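PDB 6HUZ: coenzyme F420-dependent N(5),N(10)-methenyltetrahydromethanopterin reductase-related protein from Desulfurobacterium thermolithotrophum DSM 11699, which binds the iron-guanylylpyridinol cofactor of [Fe]-hydrogenase and, as a bacterial paralog of that enzyme, uses tetrahydrofolate derivatives as substrates. Local coordinates for residues I259-V264 against E306-S311; S120-N125 against L194-V199; M1-Y6 against V37-A42; A82-L87 against E178-L183; T102-L107 against Q129-L134. All blocks are in the same frame, centred on the assembly; numbering follows the deposited sequence. Where two conformers were deposited one is given.

Contact 1 (I259-V264 against E306-S311)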
# COMPACT_ATOMS: atom_id res chain seq x y z
N ILE A 259 7.68 -11.22 2.10
CA ILE A 259 7.63 -12.41 1.25
C ILE A 259 7.26 -13.67 2.06
O ILE A 259 6.39 -14.42 1.64
CB ILE A 259 8.97 -12.59 0.50
CG1 ILE A 259 9.19 -11.45 -0.55
CG2 ILE A 259 9.04 -13.97 -0.17
CD1 ILE A 259 10.69 -11.23 -0.95
N LYS A 260 7.91 -13.90 3.22
CA LYS A 260 7.62 -15.09 4.03
C LYS A 260 6.20 -15.08 4.60
O LYS A 260 5.53 -16.11 4.62
CB LYS A 260 8.61 -15.20 5.19
CG LYS A 260 8.39 -16.42 6.08
CD LYS A 260 8.65 -17.72 5.33
CE LYS A 260 9.03 -18.86 6.26
NZ LYS A 260 10.33 -18.63 6.94
N LEU A 261 5.76 -13.95 5.11
CA LEU A 261 4.43 -13.92 5.70
C LEU A 261 3.27 -13.92 4.71
O LEU A 261 2.29 -14.60 4.98
CB LEU A 261 4.34 -12.76 6.68
CG LEU A 261 5.33 -12.89 7.86
CD1 LEU A 261 5.57 -11.55 8.53
CD2 LEU A 261 4.85 -13.95 8.85
N LEU A 262 3.33 -13.22 3.57
CA LEU A 262 2.17 -13.25 2.65
C LEU A 262 2.02 -14.60 1.94
O LEU A 262 0.88 -15.04 1.66
CB LEU A 262 2.26 -12.13 1.60
CG LEU A 262 1.94 -10.73 2.08
CD1 LEU A 262 2.14 -9.72 0.95
CD2 LEU A 262 0.50 -10.64 2.58
N ASN A 263 3.15 -15.25 1.63
CA ASN A 263 3.21 -16.54 0.91
C ASN A 263 2.91 -16.31 -0.58
O ASN A 263 1.75 -16.15 -1.01
CB ASN A 263 2.31 -17.63 1.54
CG ASN A 263 2.60 -19.01 0.97
OD1 ASN A 263 2.82 -19.16 -0.24
ND2 ASN A 263 2.60 -20.06 1.78
N VAL A 264 3.97 -16.30 -1.38
CA VAL A 264 3.86 -16.07 -2.84
C VAL A 264 2.96 -17.16 -3.50
O VAL A 264 2.10 -16.86 -4.33
CB VAL A 264 5.28 -16.07 -3.46
CG1 VAL A 264 5.23 -16.18 -4.98
CG2 VAL A 264 6.05 -14.81 -3.05
N GLU A 306 13.37 -17.47 3.75
CA GLU A 306 13.44 -18.82 4.30
C GLU A 306 14.05 -18.81 5.72
O GLU A 306 13.69 -19.65 6.54
CB GLU A 306 14.22 -19.75 3.36
CG GLU A 306 13.46 -20.07 2.09
CD GLU A 306 14.15 -21.03 1.14
OE1 GLU A 306 15.26 -20.69 0.65
OE2 GLU A 306 13.59 -22.12 0.88
N ASN A 307 14.95 -17.87 6.02
CA ASN A 307 15.55 -17.80 7.36
C ASN A 307 14.85 -16.75 8.26
O ASN A 307 15.35 -16.43 9.34
CB ASN A 307 17.03 -17.45 7.22
CG ASN A 307 17.80 -18.46 6.38
OD1 ASN A 307 18.37 -18.13 5.33
ND2 ASN A 307 17.84 -19.70 6.84
N PHE A 308 13.68 -16.21 7.83
CA PHE A 308 12.95 -15.18 8.56
C PHE A 308 11.98 -15.70 9.57
O PHE A 308 11.30 -16.68 9.32
CB PHE A 308 12.13 -14.32 7.58
CG PHE A 308 11.18 -13.36 8.28
CD1 PHE A 308 11.65 -12.19 8.84
CD2 PHE A 308 9.84 -13.67 8.43
CE1 PHE A 308 10.79 -11.33 9.53
CE2 PHE A 308 8.96 -12.80 9.09
CZ PHE A 308 9.45 -11.65 9.66
N SER A 309 11.86 -15.00 10.70
CA SER A 309 10.90 -15.37 11.74
C SER A 309 10.42 -14.06 12.38
O SER A 309 11.27 -13.22 12.70
CB SER A 309 11.54 -16.28 12.78
OG SER A 309 10.53 -17.01 13.46
N PRO A 310 9.10 -13.80 12.57
CA PRO A 310 8.71 -12.52 13.19
C PRO A 310 9.13 -12.48 14.66
O PRO A 310 8.78 -13.38 15.41
CB PRO A 310 7.18 -12.50 13.03
CG PRO A 310 6.80 -13.94 12.99
CD PRO A 310 7.92 -14.64 12.26
N SER A 311 9.87 -11.46 15.07
CA SER A 311 10.35 -11.33 16.46
C SER A 311 9.23 -10.98 17.42
O SER A 311 9.22 -11.47 18.54
CB SER A 311 11.45 -10.26 16.53
OG SER A 311 11.05 -9.07 15.87
O HOH W 1 12.22 -20.09 8.86
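Lys260 sends CG anti to its backbone N (chi1 -179°) and then bends at chi2 and chi4, so that the aliphatic root passes the Phe308 ring while the amine reaches back to the loop carbonyls. Phe308 has the same first torsion (chi1 172°), which carries its ring toward the last turn of helix 232-262. Lys260 CB meets Phe308 CD2 at 3.8 Å, an oblique approach. Leu261 comes in at about a right angle and sets CD1 3.7 Å from Phe308 CE2. At the polar end, in one of two alternative conformers, Lys260 NZ gives a weak hydrogen bond to Phe308 O (3.2 Å) and another hydrogen bond to Ala305 O. Through a water that accepts from Lys260 NZ (3.1 Å) and donates to Glu306 O (2.8 Å), this conformer also reaches the end of helix 299-306. A serine in place of Phe308 would probably leave Leu261 CD1 and the Lys260 stem without their aromatic neighbour and open a gap between helix and loop. Tyr253, about two turns earlier on the same helix, packs on both Leu261 and Pro310, while Glu165 of the second subunit touches the same two residues, placing this helix-to-loop junction beside the dimer interface.

Contact 2 (S120-N125 against L194-V199)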
# COMPACT_ATOMS: atom_id res chain seq x y z
N SER A 120 12.83 15.16 2.49
CA SER A 120 11.43 15.56 2.61
C SER A 120 11.40 16.99 3.16
O SER A 120 12.14 17.30 4.10
CB SER A 120 10.69 14.64 3.56
OG SER A 120 9.54 15.30 4.07
N ILE A 121 10.55 17.86 2.58
CA ILE A 121 10.47 19.24 3.05
C ILE A 121 9.93 19.29 4.48
O ILE A 121 10.30 20.20 5.24
CB ILE A 121 9.65 20.17 2.09
CG1 ILE A 121 9.87 21.66 2.46
CG2 ILE A 121 8.14 19.85 2.12
CD1 ILE A 121 11.38 22.24 2.45
N LEU A 122 9.05 18.32 4.83
CA LEU A 122 8.45 18.25 6.16
C LEU A 122 9.50 17.86 7.18
O LEU A 122 9.50 18.43 8.27
CB LEU A 122 7.25 17.29 6.20
CG LEU A 122 6.11 17.64 5.20
CD1 LEU A 122 4.87 16.76 5.45
CD2 LEU A 122 5.72 19.13 5.30
N VAL A 123 10.39 16.94 6.83
CA VAL A 123 11.47 16.55 7.74
C VAL A 123 12.38 17.75 7.94
O VAL A 123 12.69 18.10 9.08
CB VAL A 123 12.26 15.33 7.21
CG1 VAL A 123 13.52 15.07 8.05
CG2 VAL A 123 11.39 14.11 7.18
N LEU A 124 12.80 18.42 6.85
CA LEU A 124 13.66 19.58 6.98
C LEU A 124 13.02 20.71 7.78
O LEU A 124 13.68 21.29 8.64
CB LEU A 124 14.09 20.12 5.61
CG LEU A 124 15.01 21.35 5.66
CD1 LEU A 124 16.31 21.03 6.35
CD2 LEU A 124 15.27 21.91 4.27
N ASN A 125 11.76 21.02 7.49
CA ASN A 125 11.05 22.10 8.20
C ASN A 125 10.99 21.82 9.72
O ASN A 125 11.18 22.73 10.54
CB ASN A 125 9.65 22.24 7.62
CG ASN A 125 8.81 23.22 8.39
OD1 ASN A 125 7.97 22.85 9.19
ND2 ASN A 125 9.03 24.49 8.18
N LEU A 194 1.38 19.91 -5.20
CA LEU A 194 0.87 18.79 -4.40
C LEU A 194 0.95 19.05 -2.90
O LEU A 194 1.79 19.81 -2.45
CB LEU A 194 1.74 17.53 -4.65
CG LEU A 194 1.95 17.09 -6.09
CD1 LEU A 194 2.70 15.78 -6.10
CD2 LEU A 194 0.67 16.92 -6.82
N PRO A 195 0.10 18.36 -2.11
CA PRO A 195 0.22 18.49 -0.65
C PRO A 195 1.69 18.10 -0.35
O PRO A 195 2.25 17.15 -0.93
CB PRO A 195 -0.76 17.45 -0.10
CG PRO A 195 -1.71 17.19 -1.20
CD PRO A 195 -0.95 17.39 -2.48
N ALA A 196 2.31 18.83 0.55
CA ALA A 196 3.72 18.59 0.88
C ALA A 196 4.10 17.12 1.17
O ALA A 196 5.15 16.65 0.72
CB ALA A 196 4.12 19.48 2.04
N GLU A 197 3.27 16.40 1.90
CA GLU A 197 3.60 15.02 2.22
C GLU A 197 3.61 14.07 1.01
O GLU A 197 4.27 13.03 1.05
CB GLU A 197 2.64 14.50 3.29
CG GLU A 197 3.12 13.26 4.01
CD GLU A 197 2.12 12.76 5.03
OE1 GLU A 197 0.92 13.10 4.93
OE2 GLU A 197 2.55 12.02 5.95
N LEU A 198 2.92 14.43 -0.06
CA LEU A 198 2.81 13.60 -1.26
C LEU A 198 3.89 13.83 -2.29
O LEU A 198 4.00 13.02 -3.22
CB LEU A 198 1.42 13.80 -1.89
CG LEU A 198 0.22 13.53 -0.94
CD1 LEU A 198 -1.11 13.52 -1.70
CD2 LEU A 198 0.37 12.23 -0.20
N VAL A 199 4.67 14.94 -2.18
CA VAL A 199 5.72 15.21 -3.15
C VAL A 199 6.70 14.01 -3.19
O VAL A 199 7.01 13.52 -4.28
CB VAL A 199 6.43 16.56 -2.87
CG1 VAL A 199 7.71 16.71 -3.71
CG2 VAL A 199 5.46 17.73 -3.14
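Leu122 and Glu197 bring the two backbones closest, CA to CA 7.0 Å, where the first turn of helix 121-127, part of the Rossmann-like fold, faces the chain as it leaves strand 190-195 for helix 196-203. Ser120 is the N-cap of helix 121-127: its OG accepts weakly from Val123 N and Leu122 N, while Leu124 N bonds back to Ser120 O. On the other side Leu198 N closes a turn onto Pro195 O (2.9 Å). Across the junction the contact is apolar. Leu122 has CG anti to its carbonyl carbon (chi1 -58°), and chi2 of -172° spreads its two methyls to different partners: CD2 rests on Ala196 CB at 3.6 Å, and CD1 lies against Glu197 CB at 3.8 Å, the two side chains crossing at about a right angle. An alanine at Leu122 is likely to leave Ala196 and the stem of Glu197 without a facing methyl, opening a gap at the junction. Glu197 runs extended past this leucine and spends its carboxylate on the second subunit, with OE1 bonded to Thr316 OG1 and OE2 to Ser317 OG, both of that subunit; one residue thus touches the junction and the dimer interface. Ile171 also packs on Leu122, and Ala162 of strand 158-163 touches both Ile121 and Ala196. Ile121 also packs on Thr115, Phe142 and Thr144; across this contact it offers a single methyl, CG2, 4.0 Å from Ala196 CB.

Contact 3 (M1-Y6 against V37-A42)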
# COMPACT_ATOMS: atom_id res chain seq x y z
N MET A 1 14.30 37.00 -10.96
CA MET A 1 14.44 36.82 -9.51
C MET A 1 15.83 36.22 -9.19
O MET A 1 16.50 35.70 -10.08
CB MET A 1 13.26 35.97 -8.96
CG MET A 1 13.50 34.45 -8.91
SD MET A 1 12.07 33.50 -8.26
CE MET A 1 10.81 33.85 -9.48
N ARG A 2 16.26 36.33 -7.92
CA ARG A 2 17.57 35.81 -7.51
C ARG A 2 17.37 34.37 -6.99
O ARG A 2 16.69 34.18 -5.98
CB ARG A 2 18.21 36.70 -6.43
CG ARG A 2 18.67 38.10 -6.92
CD ARG A 2 20.15 38.37 -6.74
NE ARG A 2 20.69 39.11 -7.88
CZ ARG A 2 21.77 38.76 -8.59
NH1 ARG A 2 22.17 39.50 -9.61
NH2 ARG A 2 22.45 37.66 -8.28
N VAL A 3 17.94 33.38 -7.67
CA VAL A 3 17.81 31.96 -7.28
C VAL A 3 19.20 31.37 -7.06
O VAL A 3 20.09 31.59 -7.87
CB VAL A 3 17.14 31.15 -8.42
CG1 VAL A 3 16.84 29.72 -8.00
CG2 VAL A 3 15.90 31.84 -8.96
N THR A 4 19.37 30.61 -5.99
CA THR A 4 20.62 29.92 -5.70
C THR A 4 20.29 28.43 -5.69
O THR A 4 19.39 27.98 -4.96
CB THR A 4 21.24 30.31 -4.35
OG1 THR A 4 21.57 31.70 -4.38
CG2 THR A 4 22.50 29.50 -4.04
N VAL A 5 21.02 27.67 -6.49
CA VAL A 5 20.87 26.22 -6.56
C VAL A 5 22.05 25.72 -5.78
O VAL A 5 23.18 26.15 -6.04
CB VAL A 5 20.87 25.68 -8.01
CG1 VAL A 5 20.96 24.16 -8.02
CG2 VAL A 5 19.61 26.17 -8.75
N TYR A 6 21.81 24.85 -4.83
CA TYR A 6 22.88 24.29 -4.01
C TYR A 6 23.15 22.89 -4.49
O TYR A 6 22.27 22.06 -4.35
CB TYR A 6 22.45 24.31 -2.54
CG TYR A 6 22.59 25.69 -1.93
CD1 TYR A 6 23.80 26.13 -1.41
CD2 TYR A 6 21.51 26.56 -1.89
CE1 TYR A 6 23.94 27.42 -0.90
CE2 TYR A 6 21.64 27.86 -1.37
CZ TYR A 6 22.85 28.26 -0.84
OH TYR A 6 22.99 29.54 -0.33
N VAL A 37 21.20 26.35 -15.30
CA VAL A 37 21.31 26.80 -16.68
C VAL A 37 19.94 27.19 -17.22
O VAL A 37 19.80 28.25 -17.86
CB VAL A 37 21.99 25.70 -17.55
CG1 VAL A 37 21.68 25.90 -19.04
CG2 VAL A 37 23.51 25.70 -17.31
N GLU A 38 18.91 26.38 -16.96
CA GLU A 38 17.56 26.69 -17.44
C GLU A 38 17.01 27.98 -16.83
O GLU A 38 16.39 28.75 -17.54
CB GLU A 38 16.59 25.52 -17.15
CG GLU A 38 16.81 24.37 -18.10
CD GLU A 38 16.15 23.04 -17.73
OE1 GLU A 38 16.48 22.04 -18.41
OE2 GLU A 38 15.33 23.00 -16.78
N PHE A 39 17.21 28.18 -15.51
CA PHE A 39 16.70 29.39 -14.85
C PHE A 39 17.47 30.62 -15.40
O PHE A 39 16.89 31.69 -15.62
CB PHE A 39 16.84 29.27 -13.30
CG PHE A 39 16.09 28.14 -12.60
CD1 PHE A 39 14.78 27.84 -12.94
CD2 PHE A 39 16.70 27.40 -11.60
CE1 PHE A 39 14.10 26.80 -12.29
CE2 PHE A 39 16.02 26.37 -10.96
CZ PHE A 39 14.72 26.09 -11.30
N ALA A 40 18.78 30.45 -15.64
CA ALA A 40 19.63 31.51 -16.17
C ALA A 40 19.18 31.84 -17.60
O ALA A 40 19.10 33.02 -17.97
CB ALA A 40 21.09 31.07 -16.15
N LYS A 41 18.85 30.81 -18.41
CA LYS A 41 18.40 31.06 -19.80
C LYS A 41 17.07 31.83 -19.80
O LYS A 41 16.87 32.67 -20.67
CB LYS A 41 18.29 29.75 -20.60
CG LYS A 41 19.63 29.27 -21.12
CD LYS A 41 19.55 27.83 -21.61
CE LYS A 41 20.66 27.50 -22.58
NZ LYS A 41 21.17 26.11 -22.41
N ALA A 42 16.18 31.55 -18.82
CA ALA A 42 14.90 32.23 -18.68
C ALA A 42 15.10 33.71 -18.31
O ALA A 42 14.16 34.49 -18.43
CB ALA A 42 14.03 31.54 -17.65
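At the edge of the Phe39 ring, near its plane, lies Val5 CG2, 4.2 Å from Phe39 CE2. Val3 CG1 comes in obliquely, 4.3 Å from Phe39 CD2. A second ring, Tyr6, turns to the other side of the strand, where Thr4 CG2 sits 3.2 Å above its plane, offset toward the rim. This follows from the alternation of strand 2-6, in which Val3 and Val5 face the helix while Thr4 and Tyr6 do not. Phe39 CG stands anti to its carbonyl carbon (chi1 -61°), and the ring spans both valines, two residues apart along the strand. The contact is apolar and buried. Tyr6 belongs to the pocket of the iron-guanylylpyridinol cofactor, and its OH bonds to Asp75 O; the valines thus form the helix-facing back of a strand whose end helps to line that pocket. Strand 2-6, helix 32-41 and strand 45-49 make the first beta-alpha-beta crossover of the Rossmann-like domain, the two strands lying parallel and side by side. Phe39 also touches Val46 of strand 45-49, Ile86 of strand 84-87 and Leu183 of helix 174-186, packing the helix onto three adjacent strands and against its neighbour helix.

Contact 4 (A82-L87 against E178-L183). With EDO (1,2-ethanediol), chain F.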
# COMPACT_ATOMS: atom_id res chain seq x y z
N ALA A 82 19.59 35.52 -2.22
CA ALA A 82 18.70 34.47 -2.67
C ALA A 82 17.23 34.58 -2.23
O ALA A 82 16.94 34.56 -1.03
CB ALA A 82 19.28 33.13 -2.24
N GLU A 83 16.30 34.69 -3.20
CA GLU A 83 14.86 34.74 -2.92
C GLU A 83 14.36 33.30 -2.88
O GLU A 83 13.36 32.99 -2.23
CB GLU A 83 14.09 35.44 -4.04
CG GLU A 83 14.26 36.93 -4.11
CD GLU A 83 13.58 37.40 -5.37
OE1 GLU A 83 14.29 37.84 -6.30
OE2 GLU A 83 12.34 37.29 -5.45
N VAL A 84 15.03 32.42 -3.63
CA VAL A 84 14.71 30.99 -3.70
C VAL A 84 16.05 30.25 -3.52
O VAL A 84 17.02 30.54 -4.23
CB VAL A 84 14.05 30.57 -5.04
CG1 VAL A 84 13.92 29.04 -5.11
CG2 VAL A 84 12.69 31.23 -5.23
N ALA A 85 16.10 29.30 -2.59
CA ALA A 85 17.29 28.49 -2.33
C ALA A 85 16.85 27.06 -2.60
O ALA A 85 15.95 26.56 -1.92
CB ALA A 85 17.76 28.66 -0.89
N ILE A 86 17.42 26.41 -3.63
CA ILE A 86 17.06 25.05 -4.01
C ILE A 86 18.15 24.09 -3.56
O ILE A 86 19.30 24.24 -3.97
CB ILE A 86 16.76 24.90 -5.51
CG1 ILE A 86 15.56 25.80 -5.90
CG2 ILE A 86 16.42 23.40 -5.79
CD1 ILE A 86 15.42 26.06 -7.36
N LEU A 87 17.78 23.09 -2.74
CA LEU A 87 18.75 22.13 -2.24
C LEU A 87 18.87 20.87 -3.07
O LEU A 87 18.15 19.90 -2.81
CB LEU A 87 18.42 21.81 -0.77
CG LEU A 87 18.40 23.01 0.17
CD1 LEU A 87 17.92 22.61 1.55
CD2 LEU A 87 19.80 23.66 0.29
N GLU A 178 3.90 31.12 -5.69
CA GLU A 178 3.83 31.78 -7.01
C GLU A 178 5.23 31.91 -7.61
O GLU A 178 5.40 31.72 -8.81
CB GLU A 178 3.16 33.16 -6.92
CG GLU A 178 1.65 33.12 -6.72
CD GLU A 178 0.87 32.23 -7.68
OE1 GLU A 178 1.06 32.36 -8.91
OE2 GLU A 178 0.07 31.41 -7.19
N LYS A 179 6.23 32.22 -6.79
CA LYS A 179 7.60 32.35 -7.29
C LYS A 179 8.08 31.02 -7.86
O LYS A 179 8.68 31.00 -8.92
CB LYS A 179 8.56 32.83 -6.19
CG LYS A 179 8.40 34.29 -5.82
CD LYS A 179 9.54 34.74 -4.95
CE LYS A 179 9.19 35.99 -4.18
NZ LYS A 179 10.38 36.53 -3.46
N LEU A 180 7.79 29.90 -7.16
CA LEU A 180 8.20 28.57 -7.59
C LEU A 180 7.48 28.21 -8.87
O LEU A 180 8.12 27.75 -9.83
CB LEU A 180 7.91 27.54 -6.49
CG LEU A 180 8.64 27.84 -5.17
CD1 LEU A 180 8.44 26.72 -4.17
CD2 LEU A 180 10.12 28.10 -5.40
N LYS A 181 6.16 28.45 -8.92
CA LYS A 181 5.38 28.20 -10.13
C LYS A 181 5.99 28.95 -11.32
O LYS A 181 6.05 28.40 -12.42
CB LYS A 181 3.93 28.67 -9.94
CG LYS A 181 3.07 27.70 -9.17
CD LYS A 181 1.72 28.32 -8.80
CE LYS A 181 0.79 28.50 -9.99
NZ LYS A 181 -0.54 29.03 -9.57
N LYS A 182 6.44 30.20 -11.10
CA LYS A 182 7.05 31.03 -12.16
C LYS A 182 8.38 30.40 -12.61
O LYS A 182 8.62 30.29 -13.81
CB LYS A 182 7.23 32.48 -11.68
CG LYS A 182 7.69 33.43 -12.77
CD LYS A 182 7.46 34.89 -12.38
CE LYS A 182 8.50 35.84 -12.93
NZ LYS A 182 8.72 35.69 -14.39
N LEU A 183 9.23 29.95 -11.67
CA LEU A 183 10.49 29.30 -12.06
C LEU A 183 10.18 28.14 -13.02
O LEU A 183 10.85 28.00 -14.05
CB LEU A 183 11.30 28.80 -10.84
CG LEU A 183 11.97 29.91 -10.03
CD1 LEU A 183 12.73 29.36 -8.82
CD2 LEU A 183 12.91 30.74 -10.90
C1 EDO F . 3.65 31.96 -12.72
O1 EDO F . 3.67 30.73 -13.46
C2 EDO F . 3.44 31.66 -11.23
O2 EDO F . 3.45 32.83 -10.42
O HOH W 2 10.75 34.25 -2.14
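Glu83 and Lys179 join in a salt bridge that uses the less common lone pair of the carboxylate: Lys179 NZ donates to Glu83 OE2 at 2.9 Å on the anti side, away from the other oxygen. That other oxygen, Glu83 OE1, takes the backbone N of Arg2, so the carboxylate is gripped at both ends and held in its rotation. The lysine chain is extended beyond CG and crosses the glutamate at about a right angle. A water bridges the same amine to the backbone, accepting from Lys179 NZ (2.7 Å) and donating to Glu83 O (2.9 Å). Beneath this polar rim the contact is apolar. Val84 has CG1 anti to its backbone N (chi1 172°), which turns the fork of the side chain to the helix; CG1 lies 3.9 Å from Leu180 CD2 and equally 3.9 Å from Leu183 CD1. Val84 and Leu183 meet tip to tip, whereas Leu180 passes obliquely. Outward on the helix, an ethanediol probably left from crystallisation rests against Glu178 and Lys181. Leu183 also packs on Val3, and Leu180 on Val112 and Cys114. A helix covering a parallel sheet through branched aliphatic side chains is the layered alpha/beta packing of a Rossmann-like fold.

Contact 5 (T102-L107 against Q129-L134)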
# COMPACT_ATOMS: atom_id res chain seq x y z
N THR A 102 22.97 26.55 8.03
CA THR A 102 24.04 27.54 7.81
C THR A 102 23.57 28.75 7.01
O THR A 102 23.95 29.87 7.35
CB THR A 102 25.23 26.82 7.15
OG1 THR A 102 25.66 25.76 8.01
CG2 THR A 102 26.40 27.74 6.88
N ILE A 103 22.75 28.55 5.96
CA ILE A 103 22.27 29.68 5.12
C ILE A 103 21.05 30.39 5.70
O ILE A 103 20.77 31.53 5.32
CB ILE A 103 21.96 29.22 3.68
CG1 ILE A 103 20.68 28.34 3.62
CG2 ILE A 103 23.20 28.54 3.05
CD1 ILE A 103 20.27 27.82 2.24
N LEU A 104 20.33 29.74 6.60
CA LEU A 104 19.12 30.30 7.21
C LEU A 104 19.23 31.78 7.69
O LEU A 104 18.32 32.55 7.42
CB LEU A 104 18.67 29.37 8.36
CG LEU A 104 17.27 29.55 8.89
CD1 LEU A 104 16.24 29.17 7.85
CD2 LEU A 104 17.08 28.68 10.11
N PRO A 105 20.29 32.22 8.39
CA PRO A 105 20.33 33.63 8.83
C PRO A 105 20.65 34.65 7.73
O PRO A 105 20.51 35.85 7.97
CB PRO A 105 21.43 33.67 9.90
CG PRO A 105 22.14 32.36 9.83
CD PRO A 105 21.48 31.47 8.83
N TYR A 106 21.11 34.18 6.56
CA TYR A 106 21.52 35.07 5.47
C TYR A 106 20.52 35.25 4.33
O TYR A 106 20.68 36.18 3.56
CB TYR A 106 22.82 34.53 4.88
CG TYR A 106 23.92 34.41 5.91
CD1 TYR A 106 24.76 35.49 6.19
CD2 TYR A 106 24.14 33.22 6.60
CE1 TYR A 106 25.79 35.38 7.12
CE2 TYR A 106 25.18 33.10 7.53
CZ TYR A 106 26.00 34.19 7.78
OH TYR A 106 27.03 34.13 8.69
N LEU A 107 19.51 34.37 4.20
CA LEU A 107 18.54 34.48 3.12
C LEU A 107 17.77 35.79 3.24
O LEU A 107 17.60 36.29 4.35
CB LEU A 107 17.60 33.25 3.10
CG LEU A 107 18.29 31.92 2.80
CD1 LEU A 107 17.39 30.70 3.17
CD2 LEU A 107 18.75 31.85 1.35
N GLN A 129 12.98 23.95 13.34
CA GLN A 129 12.17 24.77 14.25
C GLN A 129 12.94 25.58 15.29
O GLN A 129 12.64 26.76 15.45
CB GLN A 129 11.07 23.92 14.93
CG GLN A 129 9.96 23.49 13.97
CD GLN A 129 9.27 24.66 13.28
OE1 GLN A 129 8.72 25.55 13.93
NE2 GLN A 129 9.27 24.67 11.97
N ASN A 130 13.89 25.00 16.02
CA ASN A 130 14.59 25.81 17.01
C ASN A 130 15.48 26.88 16.36
O ASN A 130 15.62 27.97 16.90
CB ASN A 130 15.39 24.92 17.96
CG ASN A 130 15.86 25.68 19.18
OD1 ASN A 130 15.08 26.39 19.84
ND2 ASN A 130 17.14 25.56 19.49
N ALA A 131 16.07 26.57 15.21
CA ALA A 131 16.93 27.53 14.50
C ALA A 131 16.07 28.72 14.04
O ALA A 131 16.50 29.86 14.15
CB ALA A 131 17.60 26.85 13.32
N ILE A 132 14.85 28.46 13.56
CA ILE A 132 13.93 29.51 13.12
C ILE A 132 13.60 30.37 14.33
O ILE A 132 13.71 31.59 14.25
CB ILE A 132 12.66 28.93 12.47
CG1 ILE A 132 12.97 28.28 11.10
CG2 ILE A 132 11.58 29.98 12.33
CD1 ILE A 132 11.92 27.08 10.68
N PHE A 133 13.19 29.76 15.47
CA PHE A 133 12.90 30.57 16.67
C PHE A 133 14.09 31.46 17.05
O PHE A 133 13.92 32.65 17.27
CB PHE A 133 12.54 29.69 17.87
CG PHE A 133 12.43 30.44 19.18
CD1 PHE A 133 11.35 31.28 19.42
CD2 PHE A 133 13.36 30.26 20.18
CE1 PHE A 133 11.23 31.94 20.64
CE2 PHE A 133 13.26 30.96 21.39
CZ PHE A 133 12.20 31.81 21.60
N LEU A 134 15.29 30.87 17.14
CA LEU A 134 16.51 31.60 17.53
C LEU A 134 16.93 32.71 16.58
O LEU A 134 17.35 33.76 17.04
CB LEU A 134 17.67 30.63 17.68
CG LEU A 134 17.61 29.71 18.89
CD1 LEU A 134 18.75 28.70 18.86
CD2 LEU A 134 17.65 30.52 20.16
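Leu104 points toward helix 129-135 and presents one methyl to it. With CG anti to the backbone N (chi1 -165°) and chi2 at 67°, the leucine reaches outward from the turn that follows helix 95-103, and CD2 settles 3.7 Å from Ala131 CB. The alanine is small enough to let this methyl come close to the helix backbone: Leu104 CD2 is also 4.1 Å from Ala131 C and 4.1 Å from Ile132 N. Ile132 stands beside this approach and does not face it, offering CG1 at 4.2 Å from Leu104 CD2. The contact is apolar and small, one side chain set against two consecutive residues of a helix. In the Rossmann-like domain, helix 95-103 connects the parallel strands 84-87 and 112-115, and helix 129-135 lies in the connection from 112-115 to strand 141-144; Leu104 therefore bridges two successive crossovers. The same leucine packs on Ile113 of strand 112-115 and on Ile140, just ahead of strand 141-144. The turn that carries it is closed by the backbone bond from Tyr106 N to Ile103 O (2.9 Å).

From the N terminus, contact 3 closes the first loop, tying strand 2-6 to helix 32-41. Contact 4 then closes a long loop of ninety residues between strand 84-87 and helix 174-186, and contact 5 nests inside it. Contact 2 crosses both, since residues 120-125 lie within each loop and 194-199 beyond them; it ties helix 121-127 to the turn between strand 190-195 and helix 196-203. Contacts 3 and 4 share the sheet, and Leu107 and Ile103 of contact 5 pack on Ala85. Contact 1 follows in series, closing a helical loop between the end of helix 232-262 and the loop after helix 299-306; its Asn263 packs on Leu194 of the second subunit.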